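Local coordinates for Slr1964 protein (Synechocystis sp., PDB 4JDX), which binds the active red form of the orange carotenoid protein and speeds its return to the orange form, restoring phycobilisome fluorescence after photoprotective quenching, at residues Q86-E90 with G91-A95. Residues are numbered along the deposited sequence; the frame is centred on the assembly and turned at random.
Sequences QLLKE and GLVQA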
ATOM      1  N   GLN A  86      18.620  -6.856  16.439  1.00 49.52           N
ATOM      2  CA  GLN A  86      18.101  -6.296  15.195  1.00 47.49           C
ATOM      3  C   GLN A  86      17.690  -4.838  15.388  1.00 49.24           C
ATOM      4  O   GLN A  86      18.041  -3.971  14.585  1.00 51.48           O
ATOM      5  CB  GLN A  86      16.902  -7.106  14.703  1.00 55.49           C
ATOM      6  CG  GLN A  86      16.423  -6.711  13.316  1.00 68.23           C
ATOM      7  CD  GLN A  86      17.436  -7.044  12.229  1.00 79.92           C
ATOM      8  OE1 GLN A  86      18.292  -7.911  12.409  1.00 74.18           O
ATOM      9  NE2 GLN A  86      17.343  -6.354  11.097  1.00 79.02           N
ATOM     10  N   LEU A  87      16.944  -4.578  16.457  1.00 47.17           N
ATOM     11  CA  LEU A  87      16.506  -3.228  16.793  1.00 52.14           C
ATOM     12  C   LEU A  87      17.696  -2.293  16.955  1.00 51.73           C
ATOM     13  O   LEU A  87      17.652  -1.134  16.538  1.00 51.23           O
ATOM     14  CB  LEU A  87      15.696  -3.244  18.089  1.00 43.75           C
ATOM     15  CG  LEU A  87      14.379  -4.020  18.034  1.00 55.60           C
ATOM     16  CD1 LEU A  87      13.723  -4.059  19.410  1.00 43.44           C
ATOM     17  CD2 LEU A  87      13.441  -3.418  16.986  1.00 51.17           C
ATOM     18  N   LEU A  88      18.759  -2.806  17.565  1.00 44.55           N
ATOM     19  CA  LEU A  88      19.971  -2.030  17.787  1.00 40.86           C
ATOM     20  C   LEU A  88      20.659  -1.747  16.460  1.00 45.99           C
ATOM     21  O   LEU A  88      21.125  -0.634  16.208  1.00 54.85           O
ATOM     22  CB  LEU A  88      20.918  -2.797  18.705  1.00 50.15           C
ATOM     23  CG  LEU A  88      22.224  -2.093  19.071  1.00 37.94           C
ATOM     24  CD1 LEU A  88      21.955  -0.833  19.886  1.00 41.34           C
ATOM     25  CD2 LEU A  88      23.123  -3.053  19.827  1.00 50.98           C
ATOM     26  N   LYS A  89      20.714  -2.765  15.609  1.00 48.04           N
ATOM     27  CA  LYS A  89      21.322  -2.631  14.295  1.00 56.41           C
ATOM     28  C   LYS A  89      20.533  -1.646  13.437  1.00 58.61           C
ATOM     29  O   LYS A  89      21.106  -0.913  12.630  1.00 56.34           O
ATOM     30  CB  LYS A  89      21.385  -3.992  13.602  1.00 64.51           C
ATOM     31  CG  LYS A  89      22.321  -4.024  12.410  1.00 75.15           C
ATOM     32  CD  LYS A  89      22.283  -5.363  11.703  1.00 75.75           C
ATOM     33  CE  LYS A  89      23.255  -5.384  10.539  1.00 86.93           C
ATOM     34  NZ  LYS A  89      22.998  -6.527   9.624  1.00 93.18           N
ATOM     35  N   GLU A  90      19.216  -1.632  13.622  1.00 47.44           N
ATOM     36  CA  GLU A  90      18.333  -0.767  12.848  1.00 48.00           C
ATOM     37  C   GLU A  90      18.201   0.623  13.469  1.00 57.12           C
ATOM     38  O   GLU A  90      17.526   1.493  12.917  1.00 55.50           O
ATOM     39  CB  GLU A  90      16.950  -1.408  12.715  1.00 53.30           C
ATOM     40  CG  GLU A  90      16.920  -2.660  11.852  1.00 58.67           C
ATOM     41  CD  GLU A  90      15.534  -3.264  11.750  1.00 59.18           C
ATOM     42  OE1 GLU A  90      14.586  -2.676  12.309  1.00 64.53           O
ATOM     43  OE2 GLU A  90      15.391  -4.326  11.110  1.00 64.74           O
ATOM     44  N   GLY A  91      18.840   0.832  14.616  1.00 47.59           N
ATOM     45  CA  GLY A  91      18.825   2.130  15.267  1.00 45.50           C
ATOM     46  C   GLY A  91      17.511   2.436  15.966  1.00 49.94           C
ATOM     47  O   GLY A  91      17.235   3.590  16.299  1.00 41.40           O
ATOM     48  N   LEU A  92      16.704   1.405  16.191  1.00 45.86           N
ATOM     49  CA  LEU A  92      15.407   1.570  16.843  1.00 43.16           C
ATOM     50  C   LEU A  92      15.539   1.587  18.365  1.00 58.36           C
ATOM     51  O   LEU A  92      14.632   2.026  19.073  1.00 48.53           O
ATOM     52  CB  LEU A  92      14.443   0.469  16.396  1.00 49.04           C
ATOM     53  CG  LEU A  92      14.015   0.572  14.927  1.00 42.76           C
ATOM     54  CD1 LEU A  92      13.095  -0.575  14.535  1.00 48.28           C
ATOM     55  CD2 LEU A  92      13.349   1.915  14.659  1.00 39.74           C
ATOM     56  N   VAL A  93      16.673   1.102  18.862  1.00 51.69           N
ATOM     57  CA  VAL A  93      17.030   1.283  20.263  1.00 51.60           C
ATOM     58  C   VAL A  93      18.501   1.659  20.372  1.00 51.19           C
ATOM     59  O   VAL A  93      19.313   1.289  19.521  1.00 51.16           O
ATOM     60  CB  VAL A  93      16.770   0.013  21.103  1.00 45.86           C
ATOM     61  CG1 VAL A  93      15.313  -0.420  20.978  1.00 45.10           C
ATOM     62  CG2 VAL A  93      17.720  -1.109  20.696  1.00 48.39           C
ATOM     63  N   GLN A  94      18.837   2.405  21.416  1.00 54.18           N
ATOM     64  CA  GLN A  94      20.218   2.786  21.672  1.00 55.04           C
ATOM     65  C   GLN A  94      20.818   1.840  22.706  1.00 50.40           C
ATOM     66  O   GLN A  94      20.116   1.349  23.590  1.00 51.19           O
ATOM     67  CB  GLN A  94      20.287   4.239  22.150  1.00 57.95           C
ATOM     68  CG  GLN A  94      19.749   5.239  21.134  1.00 59.57           C
ATOM     69  CD  GLN A  94      20.564   5.264  19.853  1.00 77.49           C
ATOM     70  OE1 GLN A  94      20.070   4.909  18.782  1.00 82.76           O
ATOM     71  NE2 GLN A  94      21.817   5.689  19.957  1.00 86.62           N
ATOM     72  N   ALA A  95      22.113   1.570  22.576  1.00 51.00           N
ATOM     73  CA  ALA A  95      22.810   0.660  23.479  1.00 51.59           C
ATOM     74  C   ALA A  95      22.618   1.075  24.936  1.00 46.50           C
ATOM     75  O   ALA A  95      22.543   0.229  25.827  1.00 44.09           O
ATOM     76  CB  ALA A  95      24.290   0.622  23.135  1.00 52.29           C
TER
HETATM   77  O   HOH W   1      21.520   2.093  17.578  1.00 58.55           O
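Leu-87 and Leu-92 meet methyl to methyl, CD2 of Leu-87 lying 3.8 Å from CD1 of Leu-92, with the two side chains crossing at about a right angle. On the other flank of Leu-87, CG2 of Val-93 sits 3.9 Å from its CB and also packs over the backbone of Leu-88, a place that suits a short branched residue. Leu-88 reaches along the departing chain: with CG anti to its backbone N (chi1 -178°), CD1 comes within 3.4 Å of Val-93 O and lies near the methyl of Ala-95. A Schellman motif ends helix 80-89 here, and the Leu-87 to Leu-92 contact is the apolar pairing that classically accompanies it. The motif's turn is made by Gly-91, whose positive phi (76°) favours a residue without a side chain. Leu-87 O accepts from Leu-92 N at 2.7 Å, while the bond from Gly-91 N to Leu-88 O is weak. A water hydrogen-bonds to Leu-88 O and Val-93 O, bridging helix end and loop. Leucines suit both helix positions, being long enough to span the turn while Leu-87 also meets Phe-27 of helix 17-47 and Leu-88 Ile-109 of helix 103-114. The extended chain of Glu-90 crosses Leu-92 obliquely, and its two carboxylate oxygens serve two partners. OE1 lies 3.4 Å from Leu-92 CD1 and is salt-bridged to Lys-72. Gln-86 NE2, one turn earlier, reaches OE2 at 2.8 Å in a nearly straight bond (170°), on the anti side but well out of the carboxylate plane. An alanine at Glu-90 is likely to leave Lys-72 without this countercharge, the Gln-86 amide freer to turn and one side of Leu-92 less covered.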